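Putative alpha KG dependent 2,4-D dioxygenase (Burkholderia xenovorans, PDB 5J92) is probably an iron(II)- and 2-oxoglutarate-dependent dioxygenase of the TfdA family, binding one ferrous ion in a cupin-type beta fold. Local coordinates at residues F136-I141 / S257-V262; G171-Y176 / I202-R207. All blocks are in the same frame, centred on the assembly; numbering follows the deposited sequence. Where two conformers were deposited one is given.

Contact 1 of 2, residues F136-I141 / S257-V262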
# COMPACT_ATOMS: atom_id res chain seq x y z
N PHE A 136 -17.34 -12.63 13.14
CA PHE A 136 -17.65 -13.99 12.73
C PHE A 136 -18.18 -13.97 11.31
O PHE A 136 -19.04 -13.14 10.96
CB PHE A 136 -18.69 -14.63 13.66
CG PHE A 136 -18.35 -14.56 15.12
CD1 PHE A 136 -18.53 -13.38 15.84
CD2 PHE A 136 -17.86 -15.69 15.78
CE1 PHE A 136 -18.21 -13.32 17.18
CE2 PHE A 136 -17.54 -15.63 17.13
CZ PHE A 136 -17.73 -14.44 17.84
N LEU A 137 -17.69 -14.91 10.49
CA LEU A 137 -18.10 -15.05 9.09
C LEU A 137 -18.36 -16.52 8.82
O LEU A 137 -17.46 -17.35 9.00
CB LEU A 137 -17.02 -14.52 8.14
CG LEU A 137 -17.06 -13.10 7.59
CD1 LEU A 137 -15.89 -12.87 6.62
CD2 LEU A 137 -18.40 -12.77 6.93
N LEU A 138 -19.57 -16.85 8.39
CA LEU A 138 -19.93 -18.22 8.05
C LEU A 138 -20.20 -18.30 6.55
O LEU A 138 -21.10 -17.62 6.04
CB LEU A 138 -21.14 -18.68 8.86
CG LEU A 138 -21.68 -20.09 8.62
CD1 LEU A 138 -20.64 -21.18 8.88
CD2 LEU A 138 -22.90 -20.30 9.48
N SER A 139 -19.44 -19.13 5.85
CA SER A 139 -19.53 -19.20 4.40
C SER A 139 -20.64 -20.15 3.97
O SER A 139 -20.73 -21.28 4.46
CB SER A 139 -18.20 -19.65 3.79
OG SER A 139 -17.95 -21.01 4.09
N TYR A 140 -21.48 -19.69 3.04
CA TYR A 140 -22.51 -20.50 2.41
C TYR A 140 -22.13 -20.91 1.00
O TYR A 140 -22.33 -22.06 0.62
CB TYR A 140 -23.84 -19.75 2.39
CG TYR A 140 -24.63 -19.86 3.67
CD1 TYR A 140 -24.09 -19.43 4.89
CD2 TYR A 140 -25.90 -20.41 3.68
CE1 TYR A 140 -24.81 -19.53 6.07
CE2 TYR A 140 -26.63 -20.51 4.85
CZ TYR A 140 -26.08 -20.07 6.04
OH TYR A 140 -26.82 -20.18 7.20
N ILE A 141 -21.61 -19.98 0.20
CA ILE A 141 -21.24 -20.25 -1.19
C ILE A 141 -19.87 -19.63 -1.43
O ILE A 141 -19.69 -18.43 -1.20
CB ILE A 141 -22.28 -19.72 -2.19
CG1 ILE A 141 -23.67 -20.31 -1.90
CG2 ILE A 141 -21.86 -20.04 -3.61
CD1 ILE A 141 -24.81 -19.79 -2.82
N SER A 257 -13.54 -22.67 2.71
CA SER A 257 -14.28 -23.88 2.41
C SER A 257 -15.73 -23.64 2.79
O SER A 257 -16.03 -22.84 3.69
CB SER A 257 -13.75 -25.10 3.18
OG SER A 257 -12.43 -25.43 2.79
N VAL A 258 -16.64 -24.33 2.11
CA VAL A 258 -18.06 -24.17 2.40
C VAL A 258 -18.33 -24.50 3.86
O VAL A 258 -17.84 -25.51 4.39
CB VAL A 258 -18.90 -25.04 1.45
CG1 VAL A 258 -20.35 -25.15 1.95
CG2 VAL A 258 -18.89 -24.43 0.04
N ARG A 259 -19.08 -23.62 4.53
CA ARG A 259 -19.49 -23.74 5.93
C ARG A 259 -18.32 -23.69 6.92
O ARG A 259 -18.45 -24.17 8.06
CB ARG A 259 -20.33 -24.99 6.17
CG ARG A 259 -21.72 -24.95 5.53
CD ARG A 259 -22.55 -23.79 6.05
NE ARG A 259 -23.90 -23.87 5.49
CZ ARG A 259 -25.00 -23.48 6.11
NH1 ARG A 259 -24.94 -22.98 7.34
NH2 ARG A 259 -26.17 -23.61 5.50
N ASP A 260 -17.20 -23.09 6.51
CA ASP A 260 -16.22 -22.61 7.47
C ASP A 260 -16.89 -21.54 8.33
O ASP A 260 -17.51 -20.61 7.80
CB ASP A 260 -15.02 -21.98 6.77
CG ASP A 260 -13.95 -22.97 6.34
OD1 ASP A 260 -14.00 -24.17 6.67
OD2 ASP A 260 -13.01 -22.50 5.67
N LEU A 261 -16.75 -21.65 9.64
CA LEU A 261 -17.04 -20.53 10.54
C LEU A 261 -15.70 -19.96 10.98
O LEU A 261 -14.93 -20.63 11.68
CB LEU A 261 -17.88 -20.97 11.73
CG LEU A 261 -18.72 -19.92 12.47
CD1 LEU A 261 -19.43 -20.55 13.64
CD2 LEU A 261 -17.89 -18.75 12.96
N VAL A 262 -15.42 -18.73 10.58
CA VAL A 262 -14.15 -18.07 10.90
C VAL A 262 -14.45 -16.95 11.88
O VAL A 262 -15.27 -16.06 11.61
CB VAL A 262 -13.43 -17.55 9.65
CG1 VAL A 262 -12.14 -16.80 10.07
CG2 VAL A 262 -13.09 -18.70 8.71
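Leu137 and Val262 form the hydrogen-bonded pair of an antiparallel ladder joining strands 132-139 and 261-265, neighbours in the major sheet of the cupin-type fold. Leu137 N reaches Val262 O at 2.9 Å, and Val262 N answers to Leu137 O in a nearly straight bond (177°). Leu138 and Leu261 follow as the non-hydrogen-bonded pair. Beyond them Ser139 N bonds Asp260 O at 3.1 Å, meeting the type II turn of Ser257 to Asp260.

Apolar contact lies on the Leu138 and Leu261 face, where Leu138 CD1 sits 4.0 Å from Leu261 CB; helix 60-67 packs on Leu261. On the other face, the Leu137 side chain comes within about 7 Å of the ferrous ion.

Where the ladder gives way to the turn, a cation-pi contact forms: Arg259 CZ lies 3.8 Å from the Tyr140 ring centroid, over one face, with ring and guanidinium planes 31° apart. The bend at chi2 (-60°) helps turn the arginine back over the ring, whose stacking with His286 ties it to strand 284-291.

The turn is also gripped through the backbone of Ser139: Arg259 N donates to Ser139 O at 2.9 Å, from above the carbonyl plane.

Contact 2 of 2, residues G171-Y176 / I202-R207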
# COMPACT_ATOMS: atom_id res chain seq x y z
N GLY A 171 3.25 5.22 23.08
CA GLY A 171 2.42 6.26 23.69
C GLY A 171 1.63 7.12 22.73
O GLY A 171 0.94 8.05 23.18
N LEU A 172 1.69 6.86 21.44
CA LEU A 172 0.93 7.66 20.49
C LEU A 172 -0.53 7.25 20.48
O LEU A 172 -0.90 6.11 20.80
CB LEU A 172 1.51 7.52 19.09
CG LEU A 172 2.93 8.02 18.80
CD1 LEU A 172 3.20 7.85 17.33
CD2 LEU A 172 3.11 9.48 19.23
N SER A 173 -1.38 8.19 20.08
CA SER A 173 -2.77 7.93 19.77
C SER A 173 -3.05 8.43 18.36
O SER A 173 -2.37 9.33 17.85
CB SER A 173 -3.73 8.59 20.78
OG SER A 173 -3.59 7.97 22.05
N CYS A 174 -4.07 7.84 17.74
CA CYS A 174 -4.41 8.16 16.36
C CYS A 174 -5.86 8.57 16.25
O CYS A 174 -6.69 8.22 17.09
CB CYS A 174 -4.19 6.96 15.44
SG CYS A 174 -2.48 6.51 15.22
N HIS A 175 -6.15 9.31 15.17
CA HIS A 175 -7.51 9.67 14.79
C HIS A 175 -8.10 8.58 13.90
O HIS A 175 -7.43 8.15 12.96
CB HIS A 175 -7.52 11.01 14.04
CG HIS A 175 -7.05 12.19 14.84
ND1 HIS A 175 -7.85 12.83 15.76
CD2 HIS A 175 -5.88 12.88 14.81
CE1 HIS A 175 -7.20 13.86 16.27
NE2 HIS A 175 -6.00 13.91 15.72
N TYR A 176 -9.33 8.15 14.19
CA TYR A 176 -10.04 7.15 13.39
C TYR A 176 -11.33 7.79 12.89
O TYR A 176 -12.07 8.38 13.68
CB TYR A 176 -10.31 5.88 14.20
CG TYR A 176 -9.05 5.16 14.68
CD1 TYR A 176 -8.30 5.67 15.74
CD2 TYR A 176 -8.63 3.96 14.09
CE1 TYR A 176 -7.15 5.02 16.19
CE2 TYR A 176 -7.47 3.30 14.54
CZ TYR A 176 -6.74 3.83 15.58
OH TYR A 176 -5.60 3.20 16.01
N ILE A 202 -10.75 8.68 18.79
CA ILE A 202 -9.32 8.51 19.04
C ILE A 202 -9.09 7.20 19.80
O ILE A 202 -9.85 6.86 20.71
CB ILE A 202 -8.76 9.73 19.80
CG1 ILE A 202 -8.73 10.93 18.86
CG2 ILE A 202 -7.40 9.44 20.42
CD1 ILE A 202 -8.42 12.24 19.54
N HIS A 203 -8.05 6.47 19.41
CA HIS A 203 -7.61 5.27 20.11
C HIS A 203 -6.09 5.28 20.22
O HIS A 203 -5.40 5.82 19.35
CB HIS A 203 -8.04 3.98 19.38
CG HIS A 203 -9.52 3.81 19.22
ND1 HIS A 203 -10.37 3.65 20.29
CD2 HIS A 203 -10.29 3.75 18.11
CE1 HIS A 203 -11.61 3.53 19.84
NE2 HIS A 203 -11.59 3.59 18.52
N GLU A 204 -5.58 4.63 21.27
CA GLU A 204 -4.14 4.47 21.43
C GLU A 204 -3.58 3.55 20.36
O GLU A 204 -4.18 2.53 20.01
CB GLU A 204 -3.83 3.91 22.82
CG GLU A 204 -4.12 4.89 23.95
CD GLU A 204 -3.86 4.29 25.32
OE1 GLU A 204 -3.47 3.10 25.38
OE2 GLU A 204 -4.08 5.00 26.33
N LEU A 205 -2.38 3.87 19.88
CA LEU A 205 -1.78 3.12 18.79
C LEU A 205 -1.19 1.80 19.26
O LEU A 205 -1.25 0.81 18.52
CB LEU A 205 -0.70 3.97 18.09
CG LEU A 205 0.03 3.34 16.89
CD1 LEU A 205 -0.94 2.98 15.73
CD2 LEU A 205 1.13 4.24 16.41
N VAL A 206 -0.63 1.73 20.46
CA VAL A 206 -0.04 0.50 20.97
C VAL A 206 -1.01 -0.12 21.96
O VAL A 206 -1.25 0.44 23.04
CB VAL A 206 1.35 0.73 21.60
CG1 VAL A 206 1.89 -0.57 22.16
CG2 VAL A 206 2.30 1.31 20.56
N ARG A 207 -1.57 -1.27 21.61
CA ARG A 207 -2.54 -1.97 22.42
C ARG A 207 -1.89 -3.05 23.26
O ARG A 207 -0.84 -3.60 22.91
CB ARG A 207 -3.61 -2.63 21.54
CG ARG A 207 -3.99 -1.84 20.30
CD ARG A 207 -5.25 -2.42 19.68
NE ARG A 207 -6.39 -2.14 20.54
CZ ARG A 207 -7.66 -2.36 20.22
NH1 ARG A 207 -8.61 -2.05 21.09
NH2 ARG A 207 -7.99 -2.87 19.04
O HOH W 1 0.25 4.08 22.11
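The side chains of His203 and Tyr176 cross at about a right angle, and the histidine can be followed outward atom by atom. CB touches the rim of the phenol, 3.5 Å from Tyr176 CE1. CG, placed beside the backbone N by a chi1 of -60°, is 4.0 Å from the same CE1. CD2 then stands over one face of the ring, displaced toward the rim and 3.6 Å from Tyr176 CD1. This is a T-shaped pair, the imidazole edge directed at the tyrosine face, with planes at 65° and centroids 5.0 Å apart. At the tip, NE2 is hydrogen-bonded to Leu128 O, which helps fix the imidazole's rotation; the Tyr176 hydroxyl is likewise held by Tyr218 O.

The backbones beneath belong to the central strands, 173-176 and 201-208, of a four-stranded antiparallel sheet, and the short segments 173-176 and 202-204 run at 146°. Cys174 and His203 are the hydrogen-bonded pair: Cys174 N meets His203 O at 2.9 Å, nearly along the C=O axis. Past Glu204, Leu172 O accepts from Leu205 N and also from a water, itself bonded to Val206 N.

On the His203 face, Cys174 SG lies 3.9 Å from Leu205 CD1, and both side chains pack on helix 231-245. On the other face the His175 ring and Ile202 lie side by side, with ND1 of His175 3.7 Å from CG1 of Ile202.

Overall arrangement
Both contacts are antiparallel strand pairings of similar buried area, 532 and 523 Å², yet they share no strand: contact 1 belongs to the six-stranded sheet, contact 2 to the separate four-stranded one. Their centres are 32 Å apart on opposite sides of the chain's centre, although contact 2 is nested in sequence within the loop closed by contact 1. Each is partly buried; six of eleven touching residues are buried in contact 1, three of ten in contact 2. Contact 1 comes nearer the iron and adds a cation-pi pair and a type II turn met by backbone bonds from Ser139. Contact 2 uses a T-shaped (edge-to-face) histidine-tyrosine pair and a water bridge, its Tyr176 about 13 Å from the metal.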